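Local coordinates for DsbA family protein (Salmonella typhimurium, PDB 7JVE) that acts as a trimeric thioredoxin-like enzyme of the DsbA family with both thiol oxidase and disulfide isomerase activities, at residues 144-157 with 172-184. Residues are numbered along the deposited sequence; the frame is centred on the assembly and turned at random.
Sequences TQGGAKYLDWHNAL and VYTLAQHYLTPTQ
In the helical part of this DsbA-type thioredoxin fold, W153 of helix 147-157 meets Y179 of segment 172-184 as a T-shaped aromatic pair. The six-membered ring of W153 points its edge at the Y179 face, with centroids 5.4 Å apart and planes at 71°. W153 CE3 lies 3.7 Å from Y179 CD1, over one face of the phenol ring and offset toward its rim, while W153 CB makes an off-centre CH-pi contact with the same ring. With CG anti to the backbone N (chi1 153°), the indole reaches across to the second helix, where CZ3 packs 3.6 Å from L175 CD2 and CH2 touches V172 CG1 and the methyl of A176. L175 CD2 also lies against A156 CB, and L157 CD1, 4.0 Å from L175 CD2, fills in the same apolar seam. The phenol end of Y179 reaches the first helix, its OH 3.3 Å from A156 CB. K149, bent at chi2 and chi3, brings CD to the edge of the Y179 ring, and its NZ forms a salt bridge with D152 OD1, weak as a hydrogen bond; a magnesium ion lies about 3 Å from the K149 side chain. Farther along, a water donates to both T144 OG1 and Q184 OE1, linking the two segments; T144 OG1 is also bonded to Q140 O. Q184 OE1 accepts from T181 N, and Q184 N gives a nearly straight 3.0 Å bond to T181 OG1, a capping box at the start of the next helix. V137 of helix 128-145 touches both W153 and A176. The axes of helix 147-157 and helix 172-176 run at 138° and come within 10.9 Å: an oblique, roughly antiparallel helix packing within the helical insertion characteristic of DsbA-like thioredoxin folds.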
loop_
_atom_site.group_PDB
_atom_site.type_symbol
_atom_site.label_atom_id
_atom_site.label_comp_id
_atom_site.label_asym_id
_atom_site.label_seq_id
_atom_site.Cartn_x
_atom_site.Cartn_y
_atom_site.Cartn_z
ATOM N N THR A 144 14.575 27.258 31.048
ATOM C CA THR A 144 14.212 28.414 31.858
ATOM C C THR A 144 12.900 28.218 32.616
ATOM O O THR A 144 12.706 28.844 33.669
ATOM C CB THR A 144 14.138 29.695 30.988
ATOM O OG1 THR A 144 13.011 29.628 30.122
ATOM C CG2 THR A 144 15.352 29.804 30.080
ATOM N N GLN A 145 12.013 27.339 32.138
ATOM C CA GLN A 145 10.703 27.196 32.755
ATOM C C GLN A 145 10.332 25.782 33.147
ATOM O O GLN A 145 9.356 25.630 33.888
ATOM C CB GLN A 145 9.600 27.741 31.835
ATOM C CG GLN A 145 9.816 29.196 31.396
ATOM C CD GLN A 145 8.604 29.701 30.651
ATOM O OE1 GLN A 145 7.524 29.796 31.225
ATOM N NE2 GLN A 145 8.751 29.936 29.354
ATOM N N GLY A 146 11.022 24.755 32.655
ATOM C CA GLY A 146 10.859 23.406 33.149
ATOM C C GLY A 146 10.095 22.496 32.195
ATOM O O GLY A 146 9.587 22.908 31.150
ATOM N N GLY A 147 10.000 21.231 32.622
ATOM C CA GLY A 147 9.504 20.180 31.744
ATOM C C GLY A 147 8.029 20.316 31.402
ATOM O O GLY A 147 7.633 20.136 30.245
ATOM N N ALA A 148 7.189 20.598 32.409
ATOM C CA ALA A 148 5.761 20.734 32.157
ATOM C C ALA A 148 5.502 21.818 31.121
ATOM O O ALA A 148 4.656 21.649 30.240
ATOM C CB ALA A 148 5.009 21.047 33.450
ATOM N N LYS A 149 6.267 22.916 31.188
ATOM C CA LYS A 149 6.096 24.025 30.258
ATOM C C LYS A 149 6.675 23.688 28.881
ATOM O O LYS A 149 6.077 24.033 27.852
ATOM C CB LYS A 149 6.719 25.295 30.862
ATOM C CG LYS A 149 6.669 26.540 30.005
ATOM C CD LYS A 149 5.316 26.768 29.381
ATOM C CE LYS A 149 4.375 27.431 30.311
ATOM N NZ LYS A 149 3.038 27.582 29.666
ATOM N N TYR A 150 7.811 22.985 28.839
ATOM C CA TYR A 150 8.263 22.424 27.572
ATOM C C TYR A 150 7.158 21.591 26.922
ATOM O O TYR A 150 6.955 21.647 25.701
ATOM C CB TYR A 150 9.523 21.573 27.771
ATOM C CG TYR A 150 9.845 20.772 26.542
ATOM C CD1 TYR A 150 10.652 21.302 25.526
ATOM C CD2 TYR A 150 9.290 19.495 26.358
ATOM C CE1 TYR A 150 10.933 20.562 24.363
ATOM C CE2 TYR A 150 9.536 18.758 25.205
ATOM C CZ TYR A 150 10.351 19.295 24.206
ATOM O OH TYR A 150 10.596 18.548 23.084
ATOM N N LEU A 151 6.426 20.816 27.724
ATOM C CA LEU A 151 5.384 19.970 27.163
ATOM C C LEU A 151 4.235 20.810 26.593
ATOM O O LEU A 151 3.684 20.454 25.539
ATOM C CB LEU A 151 4.907 18.966 28.218
ATOM C CG LEU A 151 3.830 17.918 27.882
ATOM C CD1 LEU A 151 4.118 17.138 26.595
ATOM C CD2 LEU A 151 3.665 16.957 29.057
ATOM N N ASP A 152 3.881 21.944 27.250
ATOM C CA ASP A 152 2.904 22.869 26.657
ATOM C C ASP A 152 3.378 23.391 25.313
ATOM O O ASP A 152 2.601 23.476 24.356
ATOM C CB ASP A 152 2.592 24.087 27.546
ATOM C CG ASP A 152 1.996 23.714 28.869
ATOM O OD1 ASP A 152 2.335 24.365 29.882
ATOM O OD2 ASP A 152 1.211 22.741 28.907
ATOM N N TRP A 153 4.642 23.804 25.241
ATOM C CA TRP A 153 5.174 24.296 23.977
ATOM C C TRP A 153 5.117 23.206 22.910
ATOM O O TRP A 153 4.687 23.438 21.773
ATOM C CB TRP A 153 6.607 24.792 24.186
ATOM C CG TRP A 153 7.433 24.707 22.967
ATOM C CD1 TRP A 153 8.348 23.737 22.661
ATOM C CD2 TRP A 153 7.413 25.611 21.854
ATOM N NE1 TRP A 153 8.914 23.994 21.431
ATOM C CE2 TRP A 153 8.362 25.135 20.913
ATOM C CE3 TRP A 153 6.700 26.786 21.566
ATOM C CZ2 TRP A 153 8.617 25.793 19.696
ATOM C CZ3 TRP A 153 6.953 27.440 20.354
ATOM C CH2 TRP A 153 7.906 26.938 19.435
ATOM N N HIS A 154 5.558 22.007 23.271
ATOM C CA HIS A 154 5.572 20.877 22.356
ATOM C C HIS A 154 4.178 20.601 21.802
ATOM O O HIS A 154 3.984 20.511 20.584
ATOM C CB HIS A 154 6.158 19.684 23.118
ATOM C CG HIS A 154 5.926 18.346 22.490
ATOM N ND1 HIS A 154 6.892 17.697 21.755
ATOM C CD2 HIS A 154 4.869 17.503 22.549
ATOM C CE1 HIS A 154 6.431 16.528 21.361
ATOM N NE2 HIS A 154 5.204 16.382 21.831
ATOM N N ASN A 155 3.183 20.481 22.682
ATOM C CA ASN A 155 1.821 20.251 22.214
ATOM C C ASN A 155 1.310 21.422 21.385
ATOM O O ASN A 155 0.573 21.227 20.407
ATOM C CB ASN A 155 0.897 20.005 23.395
ATOM C CG ASN A 155 1.195 18.700 24.095
ATOM O OD1 ASN A 155 1.585 17.735 23.453
ATOM N ND2 ASN A 155 1.018 18.666 25.414
ATOM N N ALA A 156 1.677 22.650 21.762
ATOM C CA ALA A 156 1.176 23.800 21.025
ATOM C C ALA A 156 1.723 23.818 19.603
ATOM O O ALA A 156 1.016 24.212 18.671
ATOM C CB ALA A 156 1.536 25.096 21.757
ATOM N N LEU A 157 2.965 23.372 19.422
ATOM C CA LEU A 157 3.555 23.358 18.096
ATOM C C LEU A 157 2.836 22.364 17.188
ATOM O O LEU A 157 2.407 22.722 16.085
ATOM C CB LEU A 157 5.047 23.066 18.209
ATOM C CG LEU A 157 5.864 23.311 16.941
ATOM C CD1 LEU A 157 5.547 24.675 16.347
ATOM C CD2 LEU A 157 7.364 23.158 17.223
ATOM N N VAL A 172 7.057 28.789 13.535
ATOM C CA VAL A 172 7.680 28.486 14.818
ATOM C C VAL A 172 7.944 29.771 15.593
ATOM O O VAL A 172 7.585 29.889 16.771
ATOM C CB VAL A 172 8.963 27.662 14.592
ATOM C CG1 VAL A 172 9.700 27.398 15.909
ATOM C CG2 VAL A 172 8.601 26.359 13.901
ATOM N N TYR A 173 8.554 30.768 14.933
ATOM C CA TYR A 173 8.807 32.040 15.599
ATOM C C TYR A 173 7.515 32.665 16.092
ATOM O O TYR A 173 7.474 33.255 17.182
ATOM C CB TYR A 173 9.493 33.026 14.659
ATOM C CG TYR A 173 10.933 32.746 14.351
ATOM C CD1 TYR A 173 11.849 32.521 15.358
ATOM C CD2 TYR A 173 11.380 32.750 13.040
ATOM C CE1 TYR A 173 13.161 32.279 15.060
ATOM C CE2 TYR A 173 12.674 32.521 12.733
ATOM C CZ TYR A 173 13.568 32.294 13.744
ATOM O OH TYR A 173 14.878 32.059 13.423
ATOM N N THR A 174 6.454 32.578 15.284
ATOM C CA THR A 174 5.202 33.230 15.636
ATOM C C THR A 174 4.626 32.627 16.906
ATOM O O THR A 174 4.189 33.347 17.803
ATOM C CB THR A 174 4.199 33.128 14.486
ATOM O OG1 THR A 174 4.663 33.899 13.378
ATOM C CG2 THR A 174 2.834 33.673 14.911
ATOM N N LEU A 175 4.623 31.302 17.003
ATOM C CA LEU A 175 4.238 30.686 18.265
ATOM C C LEU A 175 5.258 31.007 19.355
ATOM O O LEU A 175 4.877 31.318 20.493
ATOM C CB LEU A 175 4.073 29.174 18.093
ATOM C CG LEU A 175 3.584 28.381 19.318
ATOM C CD1 LEU A 175 2.176 28.799 19.780
ATOM C CD2 LEU A 175 3.629 26.865 19.085
ATOM N N ALA A 176 6.558 30.979 19.019
ATOM C CA ALA A 176 7.584 31.066 20.058
ATOM C C ALA A 176 7.576 32.413 20.776
ATOM O O ALA A 176 7.989 32.491 21.936
ATOM C CB ALA A 176 8.968 30.795 19.474
ATOM N N GLN A 177 7.126 33.485 20.118
ATOM C CA GLN A 177 7.100 34.773 20.807
ATOM C C GLN A 177 6.258 34.735 22.079
ATOM O O GLN A 177 6.462 35.572 22.961
ATOM C CB GLN A 177 6.598 35.878 19.873
ATOM C CG GLN A 177 5.146 35.717 19.464
ATOM C CD GLN A 177 4.767 36.651 18.320
ATOM O OE1 GLN A 177 5.364 37.709 18.151
ATOM N NE2 GLN A 177 3.766 36.263 17.535
ATOM N N HIS A 178 5.344 33.773 22.213
ATOM C CA HIS A 178 4.532 33.640 23.417
ATOM C C HIS A 178 5.191 32.802 24.511
ATOM O O HIS A 178 4.679 32.768 25.632
ATOM C CB HIS A 178 3.163 33.039 23.058
ATOM C CG HIS A 178 2.432 33.838 22.026
ATOM N ND1 HIS A 178 1.993 35.126 22.260
ATOM C CD2 HIS A 178 2.122 33.564 20.735
ATOM C CE1 HIS A 178 1.417 35.601 21.169
ATOM N NE2 HIS A 178 1.484 34.673 20.228
ATOM N N TYR A 179 6.303 32.126 24.223
ATOM C CA TYR A 179 6.955 31.293 25.219
ATOM C C TYR A 179 8.316 31.805 25.642
ATOM O O TYR A 179 8.826 31.361 26.676
ATOM C CB TYR A 179 7.117 29.856 24.700
ATOM C CG TYR A 179 5.802 29.137 24.583
ATOM C CD1 TYR A 179 4.924 29.416 23.538
ATOM C CD2 TYR A 179 5.421 28.194 25.527
ATOM C CE1 TYR A 179 3.728 28.771 23.436
ATOM C CE2 TYR A 179 4.225 27.547 25.426
ATOM C CZ TYR A 179 3.386 27.836 24.377
ATOM O OH TYR A 179 2.185 27.190 24.285
ATOM N N LEU A 180 8.914 32.711 24.879
ATOM C CA LEU A 180 10.249 33.216 25.155
ATOM C C LEU A 180 10.148 34.691 25.472
ATOM O O LEU A 180 9.225 35.363 25.010
ATOM C CB LEU A 180 11.162 33.009 23.950
ATOM C CG LEU A 180 11.378 31.562 23.493
ATOM C CD1 LEU A 180 12.260 31.557 22.224
ATOM C CD2 LEU A 180 11.961 30.686 24.608
ATOM N N THR A 181 11.083 35.200 26.275
ATOM C CA THR A 181 11.200 36.642 26.392
ATOM C C THR A 181 11.708 37.219 25.076
ATOM O O THR A 181 12.351 36.522 24.284
ATOM C CB THR A 181 12.179 37.054 27.485
ATOM O OG1 THR A 181 13.501 36.667 27.084
ATOM C CG2 THR A 181 11.805 36.446 28.862
ATOM N N PRO A 182 11.459 38.504 24.834
ATOM C CA PRO A 182 12.020 39.128 23.621
ATOM C C PRO A 182 13.519 38.910 23.509
ATOM O O PRO A 182 14.039 38.725 22.398
ATOM C CB PRO A 182 11.652 40.618 23.787
ATOM C CG PRO A 182 10.428 40.600 24.674
ATOM C CD PRO A 182 10.673 39.450 25.649
ATOM N N THR A 183 14.232 38.876 24.634
ATOM C CA THR A 183 15.676 38.670 24.575
ATOM C C THR A 183 16.012 37.243 24.144
ATOM O O THR A 183 16.870 37.032 23.280
ATOM C CB THR A 183 16.296 39.000 25.929
ATOM O OG1 THR A 183 16.105 40.392 26.179
ATOM C CG2 THR A 183 17.785 38.684 25.936
ATOM N N GLN A 184 15.351 36.249 24.740
ATOM C CA GLN A 184 15.547 34.868 24.306
ATOM C C GLN A 184 15.198 34.706 22.833
ATOM O O GLN A 184 15.945 34.087 22.067
ATOM C CB GLN A 184 14.696 33.922 25.149
ATOM C CG GLN A 184 15.214 33.704 26.551
ATOM C CD GLN A 184 14.140 33.149 27.478
ATOM O OE1 GLN A 184 12.946 33.157 27.160
ATOM N NE2 GLN A 184 14.567 32.659 28.630
HETATM O O HOH W 1 11.531 32.365 29.936
#